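Local coordinates for protein delta-aminolevulinic acid dehydratase (Toxoplasma gondii ME49, PDB 3OBK) that catalyses the condensation of two molecules of 5-aminolevulinic acid to porphobilinogen, an early step of tetrapyrrole and haem biosynthesis, and assembles as an octamer, at residues Tyr48-His53 with Glu73-Glu78; Leu92-Asp97 with Gly113-Ala118; Ala118-Lys123 with Ala173-Asp178; Lys167-Leu172 with Glu195-Glu200; Glu259-Leu264 with Ser283-Val288. All coordinates share one frame; numbering follows the deposited sequence.

Overall arrangement
All five contacts lie in the TIM barrel of one subunit and follow its circumference. Contacts 1 and 2 set the neighbouring strands 46-53 and 89-95 against helices 72-84 and 114-125; their centres are 10 Å apart. Contact 3 starts where contact 2 ends, at A118, and joins helix 114-125 to the end of helix 158-175. Contact 4 uses that helix again, against helix 189-199, and its segments alternate along the chain with those of contact 3. Contact 5, with its centre 27 Å from that of contact 1, pairs the neighbouring strands 263-267 and 287-291 on the opposite side of the chain's centre from contact 1. Contacts 3, 4 and 5 also reach a second subunit, linking the barrel wall to the oligomer.

Contact 1: residues Tyr48-His53 with Glu73-Glu78; sequences YPLFVH and EDLLKE
Y48 reaches the last turn of the segment 73-78 with its phenol oxygen, which donates a hydrogen bond of 2.9 Å from OH to E78 OE2. The carboxylate oxygen lies at the ring edge, in the plane of the ring, yet the hydroxyl approaches it from above the carboxylate plane, 44° out of it, and the two planes are well turned from each other. OE2 has a second partner, K335 NZ, in a salt bridge, so a neutral donor and a cation share this oxygen and would probably favour the charged form of E78. Two residues on, L50 drives its methyls between L75 and E78: CD1 lies 3.9 Å from L75 CD1, and CD2 lies 3.8 Å from E78 CG, which chi1 of -175° swings toward the strand. The same CD2 also covers one face of the Y48 ring, toward its rim. V52, the next helix-facing residue, meets the other branch of L75 through its own CB, 4.1 Å from L75 CD2. L75 thus spreads its two methyls over successive helix-facing residues of the strand, whose direction is nearly antiparallel to the helix (160°). Beyond the pair, strand 46-53 is hydrogen-bonded to strand 89-95 through Y48 and L50, while L75 and V52 also touch helix 114-125, which lies next to helix 72-84 on the barrel exterior.

Contact 2: residues Leu92-Asp97 with Gly113-Ala118; sequences LFPKVD and GLLPRA
L115 points its two methyls at different parts of strand 92-95. With CG trans to the backbone N (chi1 -161°), the fork is swung down onto the strand: CD1 approaches L92 CB at 3.6 Å, while CD2 rests 3.9 Å from P94 CD, and both methyls lie close to the carbonyl oxygen of L92 between these two residues. L92 has the other choice of first torsion, CG opposite its carbonyl carbon, which carries CD1 along the helix to A118 CB at 4.4 Å. L114, the preceding residue on the helix, uses CD2 alone: L114 CD2 is set 4.2 Å from P94 CB. The same L114 CD2 lies 3.9 Å from K95 O. P94 therefore lies under both leucines, its ring presenting CG and CD to L115 and CB to L114. Between L92 and P94, F93 points away from the helix and touches bound porphobilinogen. Strand 89-95, helix 114-125 and strand 130-135 form one beta-alpha-beta unit of the TIM barrel, with the helix outside and the ligand pocket inside.

Contact 3: residues Ala118-Lys123 with Ala173-Asp178; sequences AIMALK and ARAGAD
K123 and D178 are joined by a salt bridge at one end of this contact, NZ of K123 meeting OD2 of D178 at 2.9 Å on its syn lone pair, with a weaker bond to OD1. At the other end, I119 lays CG2 over the turn that ends helix 158-175, 3.5 Å from the carbonyl oxygen A175 O and 3.6 Å from A177 N, while CD1 reaches A177 CB at 3.8 Å. M120 sets its CG 3.4 Å from the same A175 oxygen, so both side chains pack against this last carbonyl of the helix. That end is a Schellman motif: G176 has positive phi (126°), and its bare alpha carbon lets the I119 methyl and the K123 chain come close. In the TIM barrel this is the step from helix 158-175 into strand 179-182, packed against the preceding helix 114-125. K123 follows the turn past G176 O, bending at chi2 (-80°) before its ammonium arrives at D178. Further out, V129 O also accepts from K123 NZ, and L131 N donates to D178 OD2, tying both charged groups to strand 130-135 and its approach. The backbone oxygen of D178 accepts from K28 NZ of a second subunit.

Contact 4: residues Lys167-Leu172 with Glu195-Glu200; sequences KQAITL and ESLDME
I170 stands between S196 and E200 in the packing of two consecutive outer helices of the TIM barrel, 158-175 and 189-199, whose short segments cross at an angle of -43°. It has the most surface buried of any residue here, and its closest approaches are made by the end of the side chain. CG1 lies opposite the carbonyl carbon (chi1 -78°) and the chain runs on extended, so CD1 is carried across to the second helix, where it rests 3.9 Å from S196 CB and 3.6 Å from E200 CG. S196 and E200 are one helical turn apart, and the methyl fits between them. L197, next in buried area, answers from the other helix: L197 CD2 comes within 3.8 Å of A169 O. This methyl also approaches A169 CB and the I170 backbone. Both CD1 of I170 and CD2 of L197 are thus distal methyls laid on the opposite helix. E200 contributes its aliphatic part to I170, crossing it at about a right angle, and folds at chi2 (-67°). Its carboxylate is employed in other ways: OE1 forms a salt bridge with R174, one turn beyond I170 on helix 158-175, and OE2 a weak hydrogen bond with N11 of a second subunit. S196 offers I170 its CB, while its OG bonds to the carbonyl oxygen A192 O, a turn earlier.

Contact 5: residues Glu259-Leu264 with Ser283-Val288; sequences EGADML and SKLPMV
Two neighbouring parallel strands of the TIM-barrel wall begin here, L264 and M287 forming the bridge between strand 263-267 and strand 287-291. L264 supplies both backbone bonds. Its N donates to P286 O at 3.0 Å, nearly in line with the carbonyl (169°), and its O accepts from V288 N at 2.8 Å, with the donor tilted 19° from the carbonyl plane. The CA of M287 adds a C-H...O contact to the same L264 oxygen. Strand 263-267, helix 273-282 and strand 287-291 make up one beta-alpha-beta unit, so the two strands are joined by a crossover through that helix. Side chains extend the pairing on both faces. L264 sets its CG 3.8 Å from L285 CD1 and its CB 4.0 Å from M287 SD; the methionine, bent at both chi2 and chi3, curls its sulfur and CE back over L264. On the other face M263 runs extended beyond CG, crossing P286 at about a right angle with CG 4.0 Å from P286 CB, and carries SD on to V288 CG2 at 4.1 Å. L285, just ahead of strand 287-291, has its N held by an ST turn, donating to S283 OG at 2.9 Å. L285 CD2 settles 3.5 Å from A261 O. The carboxylate of D262 turns from the strand pair to a salt bridge with R25 of a second subunit.

Contact 1: residues Tyr48-His53 with Glu73-Glu78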
# COMPACT_ATOMS: atom_id res chain seq x y z
N TYR A 48 -18.70 12.55 -29.14
CA TYR A 48 -19.74 13.53 -29.41
C TYR A 48 -21.10 12.84 -29.43
O TYR A 48 -21.36 11.98 -30.28
CB TYR A 48 -19.45 14.19 -30.77
CG TYR A 48 -20.32 15.38 -31.16
CD1 TYR A 48 -20.88 16.20 -30.20
CD2 TYR A 48 -20.52 15.71 -32.50
CE1 TYR A 48 -21.64 17.30 -30.55
CE2 TYR A 48 -21.27 16.83 -32.87
CZ TYR A 48 -21.83 17.62 -31.87
OH TYR A 48 -22.62 18.70 -32.14
N PRO A 49 -21.99 13.21 -28.50
CA PRO A 49 -23.28 12.53 -28.47
C PRO A 49 -24.38 13.29 -29.21
O PRO A 49 -24.55 14.49 -28.98
CB PRO A 49 -23.59 12.43 -26.96
CG PRO A 49 -22.47 13.10 -26.23
CD PRO A 49 -21.81 13.99 -27.27
N LEU A 50 -25.10 12.58 -30.08
CA LEU A 50 -26.10 13.20 -30.94
C LEU A 50 -27.46 12.50 -30.84
O LEU A 50 -27.56 11.34 -30.43
CB LEU A 50 -25.65 13.19 -32.39
CG LEU A 50 -24.33 13.92 -32.68
CD1 LEU A 50 -23.80 13.52 -34.03
CD2 LEU A 50 -24.54 15.45 -32.55
N PHE A 51 -28.48 13.27 -31.21
CA PHE A 51 -29.85 12.82 -31.17
C PHE A 51 -30.39 12.83 -32.57
O PHE A 51 -30.24 13.83 -33.29
CB PHE A 51 -30.68 13.79 -30.35
CG PHE A 51 -30.24 13.91 -28.94
CD1 PHE A 51 -30.60 12.95 -28.01
CD2 PHE A 51 -29.42 14.95 -28.55
CE1 PHE A 51 -30.16 13.06 -26.70
CE2 PHE A 51 -28.99 15.06 -27.25
CZ PHE A 51 -29.35 14.12 -26.33
N VAL A 52 -31.05 11.72 -32.92
CA VAL A 52 -31.71 11.60 -34.21
C VAL A 52 -33.18 11.24 -34.04
O VAL A 52 -33.55 10.46 -33.17
CB VAL A 52 -31.04 10.54 -35.10
CG1 VAL A 52 -30.98 9.21 -34.41
CG2 VAL A 52 -31.79 10.43 -36.45
N HIS A 53 -34.03 11.81 -34.91
CA HIS A 53 -35.44 11.42 -34.97
C HIS A 53 -35.90 11.18 -36.40
O HIS A 53 -35.23 11.56 -37.35
CB HIS A 53 -36.33 12.46 -34.24
CG HIS A 53 -36.41 13.80 -34.90
ND1 HIS A 53 -37.29 14.78 -34.46
CD2 HIS A 53 -35.75 14.34 -35.95
CE1 HIS A 53 -37.17 15.85 -35.23
NE2 HIS A 53 -36.23 15.62 -36.13
N GLU A 73 -30.74 13.13 -42.48
CA GLU A 73 -29.86 13.86 -43.38
C GLU A 73 -28.90 14.78 -42.58
O GLU A 73 -27.71 14.82 -42.83
CB GLU A 73 -30.71 14.66 -44.36
CG GLU A 73 -29.95 15.25 -45.48
CD GLU A 73 -30.36 16.72 -45.80
OE1 GLU A 73 -31.34 16.94 -46.59
OE2 GLU A 73 -29.66 17.63 -45.25
N ASP A 74 -29.44 15.50 -41.61
CA ASP A 74 -28.65 16.43 -40.81
C ASP A 74 -27.70 15.70 -39.86
O ASP A 74 -26.63 16.23 -39.53
CB ASP A 74 -29.56 17.40 -40.01
CG ASP A 74 -30.08 18.58 -40.86
OD1 ASP A 74 -29.61 18.75 -42.00
OD2 ASP A 74 -30.95 19.33 -40.38
N LEU A 75 -28.08 14.49 -39.43
CA LEU A 75 -27.15 13.61 -38.69
C LEU A 75 -25.87 13.38 -39.46
O LEU A 75 -24.79 13.60 -38.95
CB LEU A 75 -27.79 12.26 -38.35
CG LEU A 75 -26.94 11.26 -37.58
CD1 LEU A 75 -26.50 11.77 -36.17
CD2 LEU A 75 -27.70 9.94 -37.45
N LEU A 76 -26.00 12.96 -40.71
CA LEU A 76 -24.84 12.79 -41.56
C LEU A 76 -24.08 14.11 -41.71
O LEU A 76 -22.87 14.11 -41.63
CB LEU A 76 -25.23 12.25 -42.92
CG LEU A 76 -26.12 10.99 -43.03
CD1 LEU A 76 -26.05 10.43 -44.44
CD2 LEU A 76 -25.81 9.88 -42.01
N LYS A 77 -24.77 15.24 -41.90
CA LYS A 77 -24.06 16.52 -42.00
C LYS A 77 -23.25 16.78 -40.74
O LYS A 77 -22.11 17.24 -40.80
CB LYS A 77 -24.99 17.73 -42.30
N GLU A 78 -23.86 16.49 -39.60
CA GLU A 78 -23.26 16.85 -38.33
C GLU A 78 -22.06 15.96 -37.98
O GLU A 78 -21.03 16.45 -37.55
CB GLU A 78 -24.31 16.82 -37.22
CG GLU A 78 -23.83 17.30 -35.84
CD GLU A 78 -23.63 18.79 -35.77
OE1 GLU A 78 -24.36 19.52 -36.47
OE2 GLU A 78 -22.75 19.25 -35.00

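Contact 2: residues Leu92-Asp97 with Gly113-Ala118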
# COMPACT_ATOMS: atom_id res chain seq x y z
N LEU A 92 -24.96 7.69 -30.36
CA LEU A 92 -26.26 7.99 -30.98
C LEU A 92 -27.47 7.61 -30.15
O LEU A 92 -27.62 6.47 -29.73
CB LEU A 92 -26.40 7.28 -32.33
CG LEU A 92 -25.24 7.30 -33.31
CD1 LEU A 92 -25.69 6.47 -34.49
CD2 LEU A 92 -24.85 8.72 -33.71
N PHE A 93 -28.36 8.56 -29.96
CA PHE A 93 -29.56 8.34 -29.20
C PHE A 93 -30.76 8.60 -30.12
O PHE A 93 -30.76 9.57 -30.86
CB PHE A 93 -29.58 9.32 -28.04
CG PHE A 93 -28.47 9.13 -27.06
CD1 PHE A 93 -28.52 8.14 -26.10
CD2 PHE A 93 -27.42 10.01 -27.03
CE1 PHE A 93 -27.52 8.01 -25.16
CE2 PHE A 93 -26.43 9.91 -26.09
CZ PHE A 93 -26.46 8.92 -25.16
N PRO A 94 -31.77 7.73 -30.09
CA PRO A 94 -32.98 7.95 -30.88
C PRO A 94 -34.14 8.56 -30.10
O PRO A 94 -34.48 8.08 -29.03
CB PRO A 94 -33.36 6.54 -31.31
CG PRO A 94 -32.92 5.69 -30.18
CD PRO A 94 -31.73 6.37 -29.53
N LYS A 95 -34.72 9.63 -30.64
CA LYS A 95 -36.04 10.09 -30.21
C LYS A 95 -37.05 9.26 -31.01
O LYS A 95 -37.18 9.43 -32.20
CB LYS A 95 -36.20 11.61 -30.41
CG LYS A 95 -37.58 12.16 -30.82
CD LYS A 95 -38.70 11.92 -29.81
CE LYS A 95 -39.93 12.87 -30.06
NZ LYS A 95 -40.58 12.82 -31.45
N VAL A 96 -37.73 8.35 -30.32
CA VAL A 96 -38.68 7.42 -30.93
C VAL A 96 -40.10 8.01 -30.88
O VAL A 96 -40.47 8.70 -29.93
CB VAL A 96 -38.63 6.05 -30.17
CG1 VAL A 96 -39.72 5.09 -30.60
CG2 VAL A 96 -37.22 5.41 -30.29
N ASP A 97 -40.88 7.74 -31.93
CA ASP A 97 -42.28 8.16 -31.98
C ASP A 97 -43.03 7.58 -30.80
O ASP A 97 -42.89 6.40 -30.52
CB ASP A 97 -42.96 7.64 -33.26
CG ASP A 97 -42.36 8.24 -34.55
OD1 ASP A 97 -42.20 9.50 -34.58
OD2 ASP A 97 -42.08 7.45 -35.51
N GLY A 113 -35.65 -0.25 -37.24
CA GLY A 113 -35.94 0.94 -36.44
C GLY A 113 -34.96 2.06 -36.67
O GLY A 113 -33.93 1.87 -37.33
N LEU A 114 -35.26 3.23 -36.11
CA LEU A 114 -34.48 4.43 -36.40
C LEU A 114 -33.00 4.26 -36.07
O LEU A 114 -32.15 4.53 -36.90
CB LEU A 114 -35.05 5.66 -35.68
CG LEU A 114 -34.27 6.97 -35.84
CD1 LEU A 114 -34.21 7.49 -37.27
CD2 LEU A 114 -34.86 8.00 -34.93
N LEU A 115 -32.68 3.80 -34.88
CA LEU A 115 -31.26 3.73 -34.52
C LEU A 115 -30.47 2.80 -35.46
O LEU A 115 -29.46 3.23 -36.01
CB LEU A 115 -31.03 3.36 -33.05
CG LEU A 115 -29.65 3.69 -32.49
CD1 LEU A 115 -29.27 5.14 -32.78
CD2 LEU A 115 -29.65 3.37 -30.98
N PRO A 116 -30.93 1.56 -35.66
CA PRO A 116 -30.17 0.73 -36.63
C PRO A 116 -30.02 1.36 -38.00
O PRO A 116 -29.00 1.21 -38.62
CB PRO A 116 -31.01 -0.55 -36.73
CG PRO A 116 -31.63 -0.67 -35.44
CD PRO A 116 -31.97 0.75 -35.00
N ARG A 117 -31.04 2.05 -38.49
CA ARG A 117 -30.93 2.72 -39.79
C ARG A 117 -29.92 3.88 -39.73
O ARG A 117 -29.22 4.13 -40.70
CB ARG A 117 -32.29 3.22 -40.27
CG ARG A 117 -33.22 2.14 -40.74
CD ARG A 117 -34.53 2.73 -41.31
NE ARG A 117 -35.53 2.99 -40.27
CZ ARG A 117 -36.04 4.18 -39.92
NH1 ARG A 117 -36.96 4.20 -38.97
NH2 ARG A 117 -35.67 5.33 -40.50
N ALA A 118 -29.88 4.58 -38.61
CA ALA A 118 -28.94 5.68 -38.44
C ALA A 118 -27.52 5.16 -38.48
O ALA A 118 -26.65 5.78 -39.11
CB ALA A 118 -29.20 6.40 -37.13

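Contact 3: residues Ala118-Lys123 with Ala173-Asp178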
# COMPACT_ATOMS: atom_id res chain seq x y z
N ALA A 118 -29.88 4.58 -38.61
CA ALA A 118 -28.94 5.68 -38.44
C ALA A 118 -27.52 5.16 -38.48
O ALA A 118 -26.65 5.78 -39.11
CB ALA A 118 -29.20 6.40 -37.13
N ILE A 119 -27.29 4.03 -37.83
CA ILE A 119 -25.98 3.40 -37.82
C ILE A 119 -25.59 2.95 -39.23
O ILE A 119 -24.47 3.20 -39.66
CB ILE A 119 -25.95 2.18 -36.90
CG1 ILE A 119 -26.06 2.60 -35.44
CG2 ILE A 119 -24.68 1.35 -37.14
CD1 ILE A 119 -26.13 1.41 -34.50
N MET A 120 -26.49 2.27 -39.92
CA MET A 120 -26.18 1.82 -41.29
C MET A 120 -25.93 2.99 -42.20
O MET A 120 -25.02 2.95 -42.99
CB MET A 120 -27.30 0.96 -41.87
CG MET A 120 -27.31 -0.47 -41.31
SD MET A 120 -28.73 -1.43 -41.89
CE MET A 120 -29.92 -1.22 -40.56
N ALA A 121 -26.72 4.04 -42.05
CA ALA A 121 -26.54 5.22 -42.88
C ALA A 121 -25.19 5.92 -42.60
O ALA A 121 -24.53 6.38 -43.52
CB ALA A 121 -27.72 6.18 -42.68
N LEU A 122 -24.79 5.99 -41.35
CA LEU A 122 -23.55 6.67 -40.99
C LEU A 122 -22.36 5.87 -41.47
O LEU A 122 -21.42 6.42 -42.02
CB LEU A 122 -23.47 6.90 -39.49
CG LEU A 122 -24.28 8.09 -39.03
CD1 LEU A 122 -24.42 8.10 -37.54
CD2 LEU A 122 -23.64 9.37 -39.50
N LYS A 123 -22.42 4.56 -41.25
CA LYS A 123 -21.43 3.63 -41.81
C LYS A 123 -21.29 3.65 -43.36
O LYS A 123 -20.18 3.51 -43.86
CB LYS A 123 -21.70 2.20 -41.33
CG LYS A 123 -21.30 1.98 -39.88
CD LYS A 123 -19.81 1.74 -39.73
CE LYS A 123 -19.32 1.99 -38.29
NZ LYS A 123 -17.87 1.67 -38.13
N ALA A 173 -25.19 -4.19 -32.79
CA ALA A 173 -23.97 -4.81 -33.27
C ALA A 173 -24.16 -5.21 -34.73
O ALA A 173 -23.34 -4.84 -35.59
CB ALA A 173 -23.62 -6.02 -32.44
N ARG A 174 -25.24 -5.93 -35.01
CA ARG A 174 -25.46 -6.40 -36.38
C ARG A 174 -25.59 -5.24 -37.36
O ARG A 174 -25.17 -5.36 -38.50
CB ARG A 174 -26.68 -7.33 -36.50
CG ARG A 174 -26.42 -8.79 -36.24
CD ARG A 174 -27.74 -9.52 -36.24
NE ARG A 174 -27.68 -10.93 -35.80
CZ ARG A 174 -28.73 -11.63 -35.36
NH1 ARG A 174 -29.94 -11.09 -35.24
NH2 ARG A 174 -28.57 -12.91 -34.99
N ALA A 175 -26.17 -4.12 -36.90
CA ALA A 175 -26.35 -2.93 -37.75
C ALA A 175 -25.05 -2.25 -38.12
O ALA A 175 -25.00 -1.52 -39.10
CB ALA A 175 -27.31 -1.90 -37.10
N GLY A 176 -24.01 -2.50 -37.34
CA GLY A 176 -22.69 -1.90 -37.56
C GLY A 176 -22.10 -1.17 -36.36
O GLY A 176 -20.99 -0.68 -36.44
N ALA A 177 -22.83 -1.06 -35.25
CA ALA A 177 -22.29 -0.39 -34.07
C ALA A 177 -20.95 -0.97 -33.65
O ALA A 177 -20.80 -2.19 -33.56
CB ALA A 177 -23.26 -0.51 -32.92
N ASP A 178 -19.98 -0.10 -33.38
CA ASP A 178 -18.63 -0.53 -32.99
C ASP A 178 -18.57 -0.90 -31.52
O ASP A 178 -17.90 -1.87 -31.13
CB ASP A 178 -17.63 0.57 -33.28
CG ASP A 178 -17.51 0.87 -34.75
OD1 ASP A 178 -16.85 0.07 -35.46
OD2 ASP A 178 -18.08 1.88 -35.21

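Contact 4: residues Lys167-Leu172 with Glu195-Glu200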
# COMPACT_ATOMS: atom_id res chain seq x y z
N LYS A 167 -31.09 -8.59 -26.68
CA LYS A 167 -31.62 -8.52 -28.03
C LYS A 167 -31.24 -7.21 -28.65
O LYS A 167 -30.81 -7.17 -29.78
CB LYS A 167 -33.14 -8.68 -28.06
CG LYS A 167 -33.66 -10.07 -27.73
CD LYS A 167 -35.15 -9.96 -27.55
CE LYS A 167 -35.84 -11.27 -27.35
NZ LYS A 167 -37.31 -11.06 -27.65
N GLN A 168 -31.39 -6.13 -27.89
CA GLN A 168 -31.02 -4.80 -28.33
C GLN A 168 -29.57 -4.72 -28.73
O GLN A 168 -29.26 -4.18 -29.80
CB GLN A 168 -31.27 -3.74 -27.27
CG GLN A 168 -31.03 -2.31 -27.79
CD GLN A 168 -31.25 -1.26 -26.74
OE1 GLN A 168 -31.27 -1.56 -25.55
NE2 GLN A 168 -31.43 -0.02 -27.18
N ALA A 169 -28.68 -5.23 -27.88
CA ALA A 169 -27.24 -5.18 -28.21
C ALA A 169 -26.91 -5.95 -29.49
O ALA A 169 -26.05 -5.52 -30.25
CB ALA A 169 -26.33 -5.66 -27.02
N ILE A 170 -27.58 -7.09 -29.74
CA ILE A 170 -27.31 -7.86 -30.95
C ILE A 170 -27.77 -7.06 -32.21
O ILE A 170 -27.00 -6.89 -33.15
CB ILE A 170 -27.94 -9.30 -30.88
CG1 ILE A 170 -27.08 -10.23 -30.00
CG2 ILE A 170 -28.05 -9.92 -32.26
CD1 ILE A 170 -27.77 -11.50 -29.49
N THR A 171 -28.97 -6.52 -32.19
CA THR A 171 -29.46 -5.71 -33.27
C THR A 171 -28.53 -4.56 -33.65
O THR A 171 -28.30 -4.30 -34.84
CB THR A 171 -30.85 -5.12 -32.93
OG1 THR A 171 -31.75 -6.19 -32.59
CG2 THR A 171 -31.41 -4.40 -34.11
N LEU A 172 -27.99 -3.86 -32.65
CA LEU A 172 -27.10 -2.71 -32.88
C LEU A 172 -25.73 -3.13 -33.39
O LEU A 172 -25.19 -2.53 -34.33
CB LEU A 172 -26.95 -1.95 -31.57
CG LEU A 172 -28.22 -1.27 -31.03
CD1 LEU A 172 -27.86 -0.59 -29.72
CD2 LEU A 172 -28.82 -0.27 -32.02
N GLU A 195 -21.88 -12.49 -23.76
CA GLU A 195 -21.96 -13.88 -24.18
C GLU A 195 -22.87 -14.00 -25.36
O GLU A 195 -22.58 -14.77 -26.27
CB GLU A 195 -22.48 -14.77 -23.05
CG GLU A 195 -22.22 -16.24 -23.27
CD GLU A 195 -22.75 -17.14 -22.13
OE1 GLU A 195 -22.14 -17.15 -21.04
OE2 GLU A 195 -23.76 -17.87 -22.36
N SER A 196 -23.97 -13.24 -25.32
CA SER A 196 -24.91 -13.13 -26.43
C SER A 196 -24.21 -12.64 -27.68
O SER A 196 -24.35 -13.24 -28.76
CB SER A 196 -26.03 -12.15 -26.08
OG SER A 196 -26.73 -12.57 -24.92
N LEU A 197 -23.46 -11.56 -27.54
CA LEU A 197 -22.68 -11.04 -28.64
C LEU A 197 -21.77 -12.12 -29.22
O LEU A 197 -21.71 -12.32 -30.42
CB LEU A 197 -21.86 -9.82 -28.21
CG LEU A 197 -22.66 -8.54 -27.97
CD1 LEU A 197 -21.78 -7.43 -27.43
CD2 LEU A 197 -23.34 -8.05 -29.24
N ASP A 198 -21.08 -12.84 -28.35
CA ASP A 198 -20.06 -13.77 -28.77
C ASP A 198 -20.67 -14.99 -29.43
O ASP A 198 -20.16 -15.51 -30.41
CB ASP A 198 -19.20 -14.16 -27.58
CG ASP A 198 -18.39 -13.01 -27.04
OD1 ASP A 198 -18.48 -11.86 -27.55
OD2 ASP A 198 -17.63 -13.25 -26.10
N MET A 199 -21.79 -15.45 -28.90
CA MET A 199 -22.49 -16.55 -29.53
C MET A 199 -23.03 -16.16 -30.89
O MET A 199 -23.21 -17.03 -31.74
CB MET A 199 -23.64 -17.04 -28.66
CG MET A 199 -23.20 -17.89 -27.49
SD MET A 199 -24.62 -18.39 -26.48
CE MET A 199 -25.52 -16.85 -26.26
N GLU A 200 -23.29 -14.87 -31.13
CA GLU A 200 -23.80 -14.48 -32.45
C GLU A 200 -22.69 -14.15 -33.43
O GLU A 200 -22.99 -13.81 -34.57
CB GLU A 200 -24.84 -13.36 -32.39
CG GLU A 200 -26.18 -13.78 -31.78
CD GLU A 200 -27.01 -14.79 -32.60
OE1 GLU A 200 -26.63 -15.13 -33.76
OE2 GLU A 200 -28.06 -15.25 -32.07

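Contact 5: residues Glu259-Leu264 with Ser283-Val288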
# COMPACT_ATOMS: atom_id res chain seq x y z
N GLU A 259 -16.69 -9.24 -15.63
CA GLU A 259 -17.68 -9.64 -16.64
C GLU A 259 -17.25 -9.40 -18.09
O GLU A 259 -17.99 -9.72 -19.01
CB GLU A 259 -19.02 -8.93 -16.37
CG GLU A 259 -19.72 -9.47 -15.13
CD GLU A 259 -21.06 -8.78 -14.81
OE1 GLU A 259 -21.78 -8.29 -15.73
OE2 GLU A 259 -21.41 -8.78 -13.59
N GLY A 260 -16.08 -8.80 -18.31
CA GLY A 260 -15.52 -8.65 -19.67
C GLY A 260 -15.62 -7.30 -20.41
O GLY A 260 -15.28 -7.21 -21.60
N ALA A 261 -16.06 -6.27 -19.71
CA ALA A 261 -16.13 -4.93 -20.30
C ALA A 261 -14.76 -4.51 -20.83
O ALA A 261 -13.71 -4.93 -20.32
CB ALA A 261 -16.60 -3.93 -19.30
N ASP A 262 -14.80 -3.68 -21.87
CA ASP A 262 -13.65 -3.10 -22.52
C ASP A 262 -13.31 -1.70 -21.96
O ASP A 262 -12.15 -1.27 -22.02
CB ASP A 262 -13.95 -2.96 -24.02
CG ASP A 262 -14.20 -4.29 -24.69
OD1 ASP A 262 -13.23 -5.09 -24.79
OD2 ASP A 262 -15.34 -4.54 -25.16
N MET A 263 -14.34 -0.97 -21.50
CA MET A 263 -14.17 0.36 -20.88
C MET A 263 -15.22 0.58 -19.83
O MET A 263 -16.32 0.01 -19.92
CB MET A 263 -14.28 1.48 -21.91
CG MET A 263 -13.31 1.36 -23.10
SD MET A 263 -13.38 2.74 -24.27
CE MET A 263 -12.61 1.93 -25.68
N LEU A 264 -14.89 1.43 -18.85
CA LEU A 264 -15.79 1.80 -17.78
C LEU A 264 -16.10 3.29 -17.81
O LEU A 264 -15.21 4.12 -17.95
CB LEU A 264 -15.19 1.44 -16.46
CG LEU A 264 -14.81 -0.04 -16.33
CD1 LEU A 264 -14.04 -0.24 -15.02
CD2 LEU A 264 -16.01 -0.99 -16.45
N SER A 283 -8.73 0.42 -11.51
CA SER A 283 -9.03 -0.36 -12.71
C SER A 283 -7.82 -0.52 -13.60
O SER A 283 -6.89 0.29 -13.57
CB SER A 283 -10.09 0.35 -13.53
OG SER A 283 -10.53 -0.51 -14.55
N LYS A 284 -7.85 -1.57 -14.42
CA LYS A 284 -6.90 -1.69 -15.52
C LYS A 284 -7.56 -1.45 -16.88
O LYS A 284 -6.93 -1.66 -17.91
CB LYS A 284 -6.22 -3.06 -15.51
CG LYS A 284 -5.61 -3.46 -14.19
CD LYS A 284 -4.44 -2.53 -13.76
CE LYS A 284 -4.02 -2.82 -12.29
NZ LYS A 284 -5.27 -3.01 -11.43
N LEU A 285 -8.82 -0.97 -16.87
CA LEU A 285 -9.55 -0.70 -18.11
C LEU A 285 -9.56 0.77 -18.43
O LEU A 285 -9.50 1.60 -17.55
CB LEU A 285 -10.99 -1.18 -18.00
CG LEU A 285 -11.23 -2.68 -17.77
CD1 LEU A 285 -12.68 -2.90 -17.50
CD2 LEU A 285 -10.79 -3.49 -18.95
N PRO A 286 -9.68 1.11 -19.71
CA PRO A 286 -9.84 2.55 -19.98
C PRO A 286 -11.10 3.17 -19.36
O PRO A 286 -12.15 2.51 -19.24
CB PRO A 286 -9.88 2.63 -21.50
CG PRO A 286 -9.18 1.43 -21.96
CD PRO A 286 -9.31 0.36 -20.92
N MET A 287 -10.97 4.43 -18.98
CA MET A 287 -12.02 5.17 -18.31
C MET A 287 -12.64 6.19 -19.24
O MET A 287 -11.95 6.83 -20.00
CB MET A 287 -11.48 5.89 -17.08
CG MET A 287 -10.98 5.02 -15.92
SD MET A 287 -12.11 3.73 -15.38
CE MET A 287 -13.50 4.64 -14.73
N VAL A 288 -13.95 6.34 -19.13
CA VAL A 288 -14.69 7.34 -19.86
C VAL A 288 -15.55 8.06 -18.87
O VAL A 288 -16.00 7.48 -17.90
CB VAL A 288 -15.59 6.70 -20.99
CG1 VAL A 288 -16.09 7.74 -21.92
CG2 VAL A 288 -14.80 5.66 -21.77